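Local coordinates for protein inactive dihydropteroate synthase 2 (Mycobacterium tuberculosis, PDB 2VP8) that probably lacks dihydropteroate synthase activity, with apparently very low affinity for the pterin pyrophosphate substrate, yet probably binds the inhibitor dapsone, at residues B[46-51]-B[105-110]; B[69-74]-B[113-118]; B[192-197]-B[237-242]; B[151-156]-B[161-166]. One frame throughout, in Å; residues are numbered along the deposited sequence.

Four contacts of one TIM-barrel chain illustrate how helices are fitted to a parallel barrel and to each other. Interactions 1 and 2 adjoin, with centres about 10 Å apart: both use helix 98-114, their segments alternate along the chain, and V71 CG2 of interaction 2 lies 3.6 Å from F107 CZ of interaction 1. Interactions 3 and 4 meet more loosely where V197 CG1 packs 4.3 Å from C165 O, their centres about 18 Å apart. Interactions 1 and 3 lie on opposite sides of the chain's centre, about 31 Å between centres. H220, by similarity characteristic of family members without synthase activity, is about 11 Å from L239 and about 12 Å from L163, side chain to side chain.

Interaction 1. Residues B[46-51]-B[105-110]; sequences AIVNRT and VPFIEW
R50 and F107 mark the closest backbone approach, 8.2 Å between their CA atoms, where the chain leaves strand 43-49 and passes helix 98-114. A gap of this width is filled by side chains, and F107 supplies the largest share, followed by R50. Its chi1 of -171° turns F107 CG away from the backbone N, and the phenyl ring reaches out from the helix towards the strand, where it is touched in two quite different ways. V48 arrives at the rim: its CG1 lies near the ring plane, 3.6 Å from F107 CZ, and the two side chains cross almost perpendicularly. R50 comes instead over one face, where its CD stands 3.9 Å from the centroid of the F107 ring and is offset toward the rim, in a CH-pi contact. Bends at chi2 and chi3 fold the arginine chain so that this methylene, rather than the guanidinium, meets the ring. The guanidinium is carried on past it, with NH1 4.1 Å from F107 CB and its plane 47° from that of the ring, so the pair is not a flat cation-pi stack. Within the barrel, the contact joins the first strand to the helix that follows the second; V84 of strand 81-85 and A67 and V71 of helix 65-76 also touch F107. No hydrogen bond crosses between the segments. Cohesion therefore comes from apolar contact, probably helped by the slight positive polarisation of a methylene next to NE, which suits it to the electron-rich face of the phenyl ring.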
loop_
_atom_site.group_PDB
_atom_site.type_symbol
_atom_site.label_atom_id
_atom_site.label_comp_id
_atom_site.label_asym_id
_atom_site.label_seq_id
_atom_site.Cartn_x
_atom_site.Cartn_y
_atom_site.Cartn_z
ATOM N N ALA B 46 12.138 13.562 6.663
ATOM C CA ALA B 46 11.464 14.704 6.067
ATOM C C ALA B 46 12.454 15.586 5.315
ATOM O O ALA B 46 13.418 16.077 5.898
ATOM C CB ALA B 46 10.782 15.492 7.142
ATOM N N ILE B 47 12.216 15.773 4.020
ATOM C CA ILE B 47 13.054 16.629 3.189
ATOM C C ILE B 47 12.751 18.104 3.459
ATOM O O ILE B 47 11.635 18.567 3.244
ATOM C CB ILE B 47 12.841 16.334 1.681
ATOM C CG1 ILE B 47 13.179 14.879 1.358
ATOM C CG2 ILE B 47 13.659 17.295 0.814
ATOM C CD1 ILE B 47 12.777 14.437 -0.030
ATOM N N VAL B 48 13.754 18.840 3.924
ATOM C CA VAL B 48 13.614 20.277 4.117
ATOM C C VAL B 48 14.711 21.023 3.364
ATOM O O VAL B 48 15.897 20.811 3.604
ATOM C CB VAL B 48 13.618 20.661 5.618
ATOM C CG1 VAL B 48 13.657 22.171 5.792
ATOM C CG2 VAL B 48 12.390 20.104 6.302
ATOM N N ASN B 49 14.296 21.897 2.451
ATOM C CA ASN B 49 15.213 22.744 1.694
ATOM C C ASN B 49 15.145 24.209 2.118
ATOM O O ASN B 49 14.078 24.715 2.462
ATOM C CB ASN B 49 14.903 22.641 0.200
ATOM C CG ASN B 49 15.072 21.229 -0.334
ATOM O OD1 ASN B 49 16.112 20.600 -0.133
ATOM N ND2 ASN B 49 14.052 20.728 -1.028
ATOM N N ARG B 50 16.293 24.880 2.094
ATOM C CA ARG B 50 16.354 26.340 2.222
ATOM C C ARG B 50 15.909 26.985 0.903
ATOM O O ARG B 50 15.708 26.289 -0.098
ATOM C CB ARG B 50 17.784 26.783 2.561
ATOM C CG ARG B 50 18.299 26.374 3.951
ATOM C CD ARG B 50 17.832 27.322 5.060
ATOM N NE ARG B 50 17.982 28.730 4.688
ATOM C CZ ARG B 50 19.080 29.460 4.881
ATOM N NH1 ARG B 50 20.153 28.936 5.459
ATOM N NH2 ARG B 50 19.101 30.729 4.495
ATOM N N THR B 51 15.757 28.310 0.897
ATOM C CA THR B 51 15.464 29.049 -0.346
ATOM C C THR B 51 16.014 30.478 -0.332
ATOM O O THR B 51 16.116 31.130 -1.379
ATOM C CB THR B 51 13.941 29.052 -0.693
ATOM O OG1 THR B 51 13.711 29.852 -1.864
ATOM C CG2 THR B 51 13.092 29.577 0.484
ATOM N N VAL B 105 24.891 25.478 7.497
ATOM C CA VAL B 105 25.379 25.530 8.881
ATOM C C VAL B 105 24.442 26.292 9.836
ATOM O O VAL B 105 24.023 25.729 10.845
ATOM C CB VAL B 105 26.871 26.005 8.967
ATOM C CG1 VAL B 105 27.261 26.407 10.390
ATOM C CG2 VAL B 105 27.791 24.901 8.478
ATOM N N PRO B 106 24.089 27.555 9.512
ATOM C CA PRO B 106 23.197 28.264 10.429
ATOM C C PRO B 106 21.857 27.543 10.585
ATOM O O PRO B 106 21.269 27.555 11.664
ATOM C CB PRO B 106 22.998 29.620 9.744
ATOM C CG PRO B 106 24.160 29.770 8.843
ATOM C CD PRO B 106 24.448 28.393 8.353
ATOM N N PHE B 107 21.399 26.901 9.514
ATOM C CA PHE B 107 20.128 26.205 9.529
ATOM C C PHE B 107 20.172 24.949 10.399
ATOM O O PHE B 107 19.252 24.708 11.187
ATOM C CB PHE B 107 19.682 25.871 8.106
ATOM C CG PHE B 107 18.287 25.337 8.031
ATOM C CD1 PHE B 107 17.211 26.106 8.460
ATOM C CD2 PHE B 107 18.045 24.068 7.542
ATOM C CE1 PHE B 107 15.920 25.609 8.401
ATOM C CE2 PHE B 107 16.753 23.569 7.476
ATOM C CZ PHE B 107 15.693 24.339 7.905
ATOM N N ILE B 108 21.234 24.156 10.249
ATOM C CA ILE B 108 21.461 23.005 11.129
ATOM C C ILE B 108 21.650 23.485 12.566
ATOM O O ILE B 108 21.054 22.932 13.490
ATOM C CB ILE B 108 22.664 22.153 10.681
ATOM C CG1 ILE B 108 22.331 21.397 9.390
ATOM C CG2 ILE B 108 23.056 21.157 11.770
ATOM C CD1 ILE B 108 23.531 21.155 8.486
ATOM N N GLU B 109 22.459 24.532 12.740
ATOM C CA GLU B 109 22.658 25.155 14.048
ATOM C C GLU B 109 21.334 25.525 14.692
ATOM O O GLU B 109 21.111 25.207 15.858
ATOM C CB GLU B 109 23.555 26.388 13.952
ATOM C CG GLU B 109 25.042 26.071 13.979
ATOM C CD GLU B 109 25.915 27.313 14.031
ATOM O OE1 GLU B 109 25.392 28.449 13.930
ATOM O OE2 GLU B 109 27.140 27.151 14.176
ATOM N N TRP B 110 20.462 26.186 13.925
ATOM C CA TRP B 110 19.141 26.568 14.409
ATOM C C TRP B 110 18.301 25.339 14.733
ATOM O O TRP B 110 17.629 25.300 15.770
ATOM C CB TRP B 110 18.385 27.450 13.406
ATOM C CG TRP B 110 16.957 27.640 13.840
ATOM C CD1 TRP B 110 16.489 28.555 14.744
ATOM C CD2 TRP B 110 15.819 26.859 13.437
ATOM N NE1 TRP B 110 15.137 28.409 14.908
ATOM C CE2 TRP B 110 14.697 27.375 14.121
ATOM C CE3 TRP B 110 15.640 25.784 12.555
ATOM C CZ2 TRP B 110 13.408 26.844 13.961
ATOM C CZ3 TRP B 110 14.356 25.260 12.387
ATOM C CH2 TRP B 110 13.258 25.793 13.090
#

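Interaction 2. Residues B[69-74]-B[113-118]; sequences DAVHRA and GAYPDQ
The rings of H72 and Y115 meet rim to rim, neither over the face of the other, with planes 60° apart and centroids separated by 5.9 Å. Y115 OH sits at the imidazole edge, 3.0 Å from H72 CD2, and CD2 in turn lies near the plane of the phenol ring. V71 approaches that phenol ring obliquely, its CG1 3.8 Å from Y115 CE1. The tyrosine CB already points towards helix 65-76, and a chi1 of -65° sets CG opposite the carbonyl carbon, beside the backbone N, with the ring extending to both residues; H72 starts off to the side and only its ring end draws near. Water adds a polar link that the rings themselves lack: one molecule donates to H72 O at 2.6 Å and is also hydrogen-bonded to Y115 OH, again at 2.6 Å. The phenol is thus tied through solvent to the helix backbone. Y115 is the first residue to leave helical geometry after helix 98-114, and it opens a type I turn that ends at Q118, just before strand 119-123. The W110 ring of helix 98-114 also meets the H72 ring, V75 of helix 65-76 touches Y115, and V71 packs on I82 of strand 81-85.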
loop_
_atom_site.group_PDB
_atom_site.type_symbol
_atom_site.label_atom_id
_atom_site.label_comp_id
_atom_site.label_asym_id
_atom_site.label_seq_id
_atom_site.Cartn_x
_atom_site.Cartn_y
_atom_site.Cartn_z
ATOM N N ASP B 69 9.412 26.761 9.343
ATOM C CA ASP B 69 8.074 26.218 9.423
ATOM C C ASP B 69 8.035 24.795 8.896
ATOM O O ASP B 69 7.395 23.935 9.497
ATOM C CB ASP B 69 7.096 27.096 8.649
ATOM C CG ASP B 69 6.798 28.406 9.351
ATOM O OD1 ASP B 69 7.151 28.561 10.545
ATOM O OD2 ASP B 69 6.193 29.292 8.706
ATOM N N ALA B 70 8.728 24.557 7.781
ATOM C CA ALA B 70 8.832 23.220 7.182
ATOM C C ALA B 70 9.309 22.215 8.212
ATOM O O ALA B 70 8.741 21.126 8.336
ATOM C CB ALA B 70 9.764 23.232 5.988
ATOM N N VAL B 71 10.338 22.597 8.967
ATOM C CA VAL B 71 10.848 21.751 10.041
ATOM C C VAL B 71 9.778 21.572 11.111
ATOM O O VAL B 71 9.445 20.441 11.465
ATOM C CB VAL B 71 12.158 22.298 10.651
ATOM C CG1 VAL B 71 12.563 21.493 11.890
ATOM C CG2 VAL B 71 13.258 22.271 9.621
ATOM N N HIS B 72 9.221 22.676 11.600
ATOM C CA HIS B 72 8.232 22.600 12.667
ATOM C C HIS B 72 7.089 21.663 12.307
ATOM O O HIS B 72 6.604 20.924 13.163
ATOM C CB HIS B 72 7.665 23.974 13.009
ATOM C CG HIS B 72 8.654 24.907 13.629
ATOM N ND1 HIS B 72 8.683 26.253 13.339
ATOM C CD2 HIS B 72 9.645 24.692 14.525
ATOM C CE1 HIS B 72 9.652 26.826 14.029
ATOM N NE2 HIS B 72 10.250 25.900 14.757
ATOM N N ARG B 73 6.670 21.699 11.043
ATOM C CA ARG B 73 5.562 20.884 10.571
ATOM C C ARG B 73 5.956 19.406 10.542
ATOM O O ARG B 73 5.218 18.549 11.033
ATOM C CB ARG B 73 5.111 21.359 9.188
ATOM C CG ARG B 73 3.601 21.409 9.006
ATOM C CD ARG B 73 3.174 21.718 7.557
ATOM N NE ARG B 73 3.696 22.997 7.055
ATOM C CZ ARG B 73 4.667 23.118 6.141
ATOM N NH1 ARG B 73 5.240 22.030 5.613
ATOM N NH2 ARG B 73 5.071 24.328 5.749
ATOM N N ALA B 74 7.130 19.113 9.987
ATOM C CA ALA B 74 7.611 17.736 9.897
ATOM C C ALA B 74 7.756 17.083 11.271
ATOM O O ALA B 74 7.351 15.924 11.466
ATOM C CB ALA B 74 8.923 17.676 9.134
ATOM N N GLY B 113 19.237 23.682 17.818
ATOM C CA GLY B 113 18.841 24.556 18.916
ATOM C C GLY B 113 17.389 24.358 19.295
ATOM O O GLY B 113 17.064 24.262 20.482
ATOM N N ALA B 114 16.525 24.283 18.278
ATOM C CA ALA B 114 15.074 24.196 18.462
ATOM C C ALA B 114 14.656 22.799 18.891
ATOM O O ALA B 114 13.788 22.626 19.746
ATOM C CB ALA B 114 14.370 24.572 17.178
ATOM N N TYR B 115 15.292 21.802 18.290
ATOM C CA TYR B 115 14.960 20.422 18.541
ATOM C C TYR B 115 16.208 19.637 18.904
ATOM O O TYR B 115 16.816 19.005 18.039
ATOM C CB TYR B 115 14.310 19.835 17.303
ATOM C CG TYR B 115 12.980 20.461 16.963
ATOM C CD1 TYR B 115 12.863 21.375 15.920
ATOM C CD2 TYR B 115 11.842 20.127 17.678
ATOM C CE1 TYR B 115 11.639 21.938 15.600
ATOM C CE2 TYR B 115 10.625 20.682 17.374
ATOM C CZ TYR B 115 10.523 21.582 16.336
ATOM O OH TYR B 115 9.296 22.126 16.062
ATOM N N PRO B 116 16.591 19.668 20.192
ATOM C CA PRO B 116 17.848 19.061 20.638
ATOM C C PRO B 116 17.911 17.557 20.393
ATOM O O PRO B 116 18.991 17.028 20.137
ATOM C CB PRO B 116 17.873 19.352 22.144
ATOM C CG PRO B 116 16.900 20.462 22.349
ATOM C CD PRO B 116 15.845 20.272 21.309
ATOM N N ASP B 117 16.767 16.881 20.460
ATOM C CA ASP B 117 16.725 15.426 20.348
ATOM C C ASP B 117 16.327 14.940 18.955
ATOM O O ASP B 117 16.013 13.757 18.758
ATOM C CB ASP B 117 15.778 14.858 21.405
ATOM C CG ASP B 117 16.371 14.907 22.790
ATOM O OD1 ASP B 117 17.388 14.215 23.017
ATOM O OD2 ASP B 117 15.829 15.634 23.651
ATOM N N GLN B 118 16.340 15.851 17.988
ATOM C CA GLN B 118 15.893 15.519 16.641
ATOM C C GLN B 118 17.044 14.937 15.861
ATOM O O GLN B 118 18.150 15.457 15.903
ATOM C CB GLN B 118 15.347 16.755 15.918
ATOM C CG GLN B 118 14.854 16.487 14.504
ATOM C CD GLN B 118 13.710 15.499 14.472
ATOM O OE1 GLN B 118 12.694 15.703 15.128
ATOM N NE2 GLN B 118 13.871 14.422 13.712
HETATM O O HOH W 1 6.821 21.375 15.700
#

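Interaction 3. Residues B[192-197]-B[237-242]; sequences AVISQV and ADLVMT
L239 O is gripped twice by T242, through OG1 at 2.6 Å and through the backbone N at 3.2 Å, and both ends of this turn touch I194 on the neighbouring helix. The hydroxyl donates almost head-on to the carbonyl, with a C=O...donor angle of 168°. Its chi1 of 66° places OG1 between the backbone N and the carbonyl carbon, folded back towards the preceding turn, and at the same time sends CG2 away from the carbonyl carbon. The bond to the L239 carbonyl thereby also goes with presenting a methyl group to the partner helix: T242 CG2 lies 3.8 Å from I194 CG2. Isoleucine is the hub of the contact: CG2 meets T242, while the longer CG1-CD1 branch meets L239 and D238. I194 CG1 lies 3.4 Å from L239 CD1, the leucine having started off to one side before its end turns in. Farther out, I194 CD1 comes 3.9 Å from D238 CB, so the aspartate contributes its methylene while its carboxylate leads away, towards a long and weak ion pair with R187. All three meetings are slanted, and no hydrogen bond spans the two segments. This is plain helix-to-helix packing, in which a single isoleucine of helix 186-207 rests against the short helix 236-241 and T242. L239 also packs on P218, just beyond strand 214-217, and on V246, just before strand 247-248, while V197 on the other helix touches H167, which follows strand 162-166.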
loop_
_atom_site.group_PDB
_atom_site.type_symbol
_atom_site.label_atom_id
_atom_site.label_comp_id
_atom_site.label_asym_id
_atom_site.label_seq_id
_atom_site.Cartn_x
_atom_site.Cartn_y
_atom_site.Cartn_z
ATOM N N ALA B 192 22.787 -7.750 -8.186
ATOM C CA ALA B 192 23.792 -6.774 -8.601
ATOM C C ALA B 192 23.691 -5.490 -7.791
ATOM O O ALA B 192 24.708 -4.876 -7.473
ATOM C CB ALA B 192 23.660 -6.470 -10.082
ATOM N N VAL B 193 22.464 -5.084 -7.469
ATOM C CA VAL B 193 22.233 -3.907 -6.630
ATOM C C VAL B 193 22.626 -4.225 -5.195
ATOM O O VAL B 193 23.471 -3.540 -4.620
ATOM C CB VAL B 193 20.761 -3.415 -6.685
ATOM C CG1 VAL B 193 20.553 -2.240 -5.749
ATOM C CG2 VAL B 193 20.374 -3.029 -8.107
ATOM N N ILE B 194 22.020 -5.273 -4.634
ATOM C CA ILE B 194 22.324 -5.748 -3.279
ATOM C C ILE B 194 23.831 -5.821 -3.031
ATOM O O ILE B 194 24.320 -5.409 -1.978
ATOM C CB ILE B 194 21.665 -7.130 -3.005
ATOM C CG1 ILE B 194 20.162 -6.962 -2.748
ATOM C CG2 ILE B 194 22.343 -7.854 -1.832
ATOM C CD1 ILE B 194 19.377 -8.253 -2.689
ATOM N N SER B 195 24.563 -6.329 -4.018
ATOM C CA SER B 195 26.010 -6.444 -3.910
ATOM C C SER B 195 26.669 -5.072 -3.796
ATOM O O SER B 195 27.492 -4.856 -2.909
ATOM C CB SER B 195 26.584 -7.230 -5.089
ATOM O OG SER B 195 27.922 -7.598 -4.839
ATOM N N GLN B 196 26.286 -4.143 -4.668
ATOM C CA GLN B 196 26.933 -2.828 -4.726
ATOM C C GLN B 196 26.655 -1.941 -3.517
ATOM O O GLN B 196 27.543 -1.222 -3.069
ATOM C CB GLN B 196 26.597 -2.102 -6.030
ATOM C CG GLN B 196 27.243 -2.749 -7.262
ATOM C CD GLN B 196 26.753 -2.176 -8.583
ATOM O OE1 GLN B 196 26.258 -1.048 -8.647
ATOM N NE2 GLN B 196 26.900 -2.953 -9.648
ATOM N N VAL B 197 25.440 -1.996 -2.980
ATOM C CA VAL B 197 25.132 -1.235 -1.764
ATOM C C VAL B 197 25.716 -1.908 -0.528
ATOM O O VAL B 197 26.096 -1.242 0.436
ATOM C CB VAL B 197 23.614 -1.002 -1.561
ATOM C CG1 VAL B 197 23.090 -0.026 -2.587
ATOM C CG2 VAL B 197 22.843 -2.314 -1.615
ATOM N N ALA B 237 12.008 -6.861 0.401
ATOM C CA ALA B 237 12.297 -7.974 1.328
ATOM C C ALA B 237 13.722 -8.493 1.203
ATOM O O ALA B 237 14.399 -8.703 2.215
ATOM C CB ALA B 237 11.314 -9.114 1.134
ATOM N N ASP B 238 14.171 -8.695 -0.038
ATOM C CA ASP B 238 15.547 -9.127 -0.290
ATOM C C ASP B 238 16.550 -8.073 0.199
ATOM O O ASP B 238 17.522 -8.410 0.876
ATOM C CB ASP B 238 15.755 -9.471 -1.766
ATOM C CG ASP B 238 14.922 -10.663 -2.205
ATOM O OD1 ASP B 238 15.079 -11.749 -1.611
ATOM O OD2 ASP B 238 14.099 -10.520 -3.137
ATOM N N LEU B 239 16.292 -6.802 -0.115
ATOM C CA LEU B 239 17.113 -5.712 0.405
ATOM C C LEU B 239 17.139 -5.723 1.935
ATOM O O LEU B 239 18.205 -5.611 2.539
ATOM C CB LEU B 239 16.614 -4.348 -0.089
ATOM C CG LEU B 239 16.821 -3.835 -1.524
ATOM C CD1 LEU B 239 18.141 -4.321 -2.120
ATOM C CD2 LEU B 239 15.668 -4.179 -2.418
ATOM N N VAL B 240 15.962 -5.860 2.547
ATOM C CA VAL B 240 15.818 -5.869 4.006
ATOM C C VAL B 240 16.582 -7.036 4.626
ATOM O O VAL B 240 17.260 -6.872 5.632
ATOM C CB VAL B 240 14.330 -5.935 4.416
ATOM C CG1 VAL B 240 14.169 -6.105 5.937
ATOM C CG2 VAL B 240 13.601 -4.701 3.925
ATOM N N MET B 241 16.482 -8.200 3.988
ATOM C CA MET B 241 17.141 -9.418 4.434
ATOM C C MET B 241 18.673 -9.342 4.465
ATOM O O MET B 241 19.320 -10.214 5.055
ATOM C CB MET B 241 16.692 -10.601 3.572
ATOM C CG MET B 241 15.346 -11.213 3.979
ATOM S SD MET B 241 15.277 -11.743 5.711
ATOM C CE MET B 241 16.453 -13.105 5.744
ATOM N N THR B 242 19.251 -8.313 3.840
ATOM C CA THR B 242 20.700 -8.076 3.921
ATOM C C THR B 242 21.119 -7.735 5.348
ATOM O O THR B 242 22.278 -7.935 5.724
ATOM C CB THR B 242 21.187 -6.946 2.979
ATOM O OG1 THR B 242 20.641 -5.689 3.403
ATOM C CG2 THR B 242 20.795 -7.225 1.534
#

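Interaction 4. Residues B[151-156]-B[161-166]; sequences AMPEVA and AGLVCA
M152 and L163 both set CG anti to the backbone N, at chi1 -170° and -179°, and because each CB already points at the partner, this setting carries both chains across the gap between helix and strand. The methionine then bends at chi2 and chi3, which leaves its CG, rather than the sulfur, as the atom nearest the leucine: M152 CG is 3.9 Å from L163 CD1, and the two chains pass on a slant. The other leucine methyl turns to the neighbouring proline, with L163 CD2 4.4 Å from P153 CG, so the forked end of one side chain serves two successive helix residues. One turn later A156 CB lies 4.3 Å from L163 CB. These residues belong to the beta-alpha-beta crossover of strand 140-142, helix 152-159 and strand 162-166, a repeating step of the TIM barrel. The short helix and strand axes come within 8.4 Å, and the chain reverses between them, their directions 151° apart. At the tight end of this reversal A161 N donates to A156 O at 2.7 Å, in the carbonyl plane, a backbone bond that spans five residues and ties the residue just before strand 162-166 back to helix 152-159. Beside it the two alanine methyls come only as near as 4.5 Å, A156 CB to A161 CB, with A156 CB closer to A161 O. I141 of the adjacent strand 140-142 receives M152, A156 and L163 together; A204 of helix 186-207 also touches L163, and C134 of helix 127-136 touches A161.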
loop_
_atom_site.group_PDB
_atom_site.type_symbol
_atom_site.label_atom_id
_atom_site.label_comp_id
_atom_site.label_asym_id
_atom_site.label_seq_id
_atom_site.Cartn_x
_atom_site.Cartn_y
_atom_site.Cartn_z
ATOM N N ALA B 151 36.270 10.513 0.139
ATOM C CA ALA B 151 36.576 10.985 1.488
ATOM C C ALA B 151 35.363 10.964 2.425
ATOM O O ALA B 151 35.516 11.128 3.637
ATOM C CB ALA B 151 37.175 12.388 1.430
ATOM N N MET B 152 34.171 10.763 1.863
ATOM C CA MET B 152 32.920 10.848 2.624
ATOM C C MET B 152 32.814 9.901 3.838
ATOM O O MET B 152 32.458 10.356 4.925
ATOM C CB MET B 152 31.700 10.712 1.701
ATOM C CG MET B 152 30.369 11.040 2.371
ATOM S SD MET B 152 30.254 12.740 2.975
ATOM C CE MET B 152 29.748 13.587 1.488
ATOM N N PRO B 153 33.107 8.591 3.667
ATOM C CA PRO B 153 33.037 7.717 4.844
ATOM C C PRO B 153 33.998 8.142 5.956
ATOM O O PRO B 153 33.649 8.044 7.133
ATOM C CB PRO B 153 33.430 6.343 4.286
ATOM C CG PRO B 153 33.141 6.427 2.829
ATOM C CD PRO B 153 33.483 7.833 2.459
ATOM N N GLU B 154 35.188 8.612 5.578
ATOM C CA GLU B 154 36.153 9.157 6.537
ATOM C C GLU B 154 35.514 10.237 7.408
ATOM O O GLU B 154 35.685 10.235 8.627
ATOM C CB GLU B 154 37.393 9.719 5.824
ATOM C CG GLU B 154 38.721 9.036 6.172
ATOM C CD GLU B 154 39.041 7.829 5.298
ATOM O OE1 GLU B 154 38.262 6.814 5.367
ATOM O OE2 GLU B 154 40.090 7.881 4.557
ATOM N N VAL B 155 34.767 11.140 6.775
ATOM C CA VAL B 155 34.111 12.246 7.473
ATOM C C VAL B 155 33.117 11.738 8.521
ATOM O O VAL B 155 33.157 12.164 9.676
ATOM C CB VAL B 155 33.400 13.204 6.485
ATOM C CG1 VAL B 155 32.738 14.366 7.232
ATOM C CG2 VAL B 155 34.373 13.726 5.443
ATOM N N ALA B 156 32.236 10.825 8.114
ATOM C CA ALA B 156 31.266 10.217 9.023
ATOM C C ALA B 156 31.946 9.566 10.218
ATOM O O ALA B 156 31.481 9.695 11.348
ATOM C CB ALA B 156 30.415 9.197 8.283
ATOM N N ALA B 161 29.249 10.179 12.869
ATOM C CA ALA B 161 27.990 10.337 12.170
ATOM C C ALA B 161 27.676 9.099 11.346
ATOM O O ALA B 161 28.578 8.399 10.884
ATOM C CB ALA B 161 28.036 11.565 11.278
ATOM N N GLY B 162 26.390 8.829 11.177
ATOM C CA GLY B 162 25.940 7.764 10.297
ATOM C C GLY B 162 26.056 8.152 8.835
ATOM O O GLY B 162 26.274 9.325 8.501
ATOM N N LEU B 163 25.909 7.165 7.961
ATOM C CA LEU B 163 26.004 7.405 6.531
ATOM C C LEU B 163 24.952 6.615 5.769
ATOM O O LEU B 163 24.669 5.461 6.091
ATOM C CB LEU B 163 27.410 7.062 6.018
ATOM C CG LEU B 163 27.690 7.293 4.527
ATOM C CD1 LEU B 163 27.742 8.780 4.190
ATOM C CD2 LEU B 163 28.963 6.613 4.103
ATOM N N VAL B 164 24.365 7.255 4.765
ATOM C CA VAL B 164 23.472 6.573 3.847
ATOM C C VAL B 164 24.293 6.089 2.657
ATOM O O VAL B 164 24.943 6.881 1.969
ATOM C CB VAL B 164 22.308 7.493 3.373
ATOM C CG1 VAL B 164 21.479 6.820 2.275
ATOM C CG2 VAL B 164 21.422 7.888 4.543
ATOM N N CYS B 165 24.285 4.782 2.435
ATOM C CA CYS B 165 24.918 4.216 1.254
ATOM C C CYS B 165 23.861 4.015 0.189
ATOM O O CYS B 165 23.015 3.125 0.296
ATOM C CB CYS B 165 25.619 2.902 1.582
ATOM S SG CYS B 165 26.965 3.112 2.753
ATOM N N ALA B 166 23.904 4.864 -0.829
ATOM C CA ALA B 166 22.899 4.844 -1.879
ATOM C C ALA B 166 23.409 4.196 -3.165
ATOM O O ALA B 166 24.613 4.171 -3.435
ATOM C CB ALA B 166 22.393 6.252 -2.149
#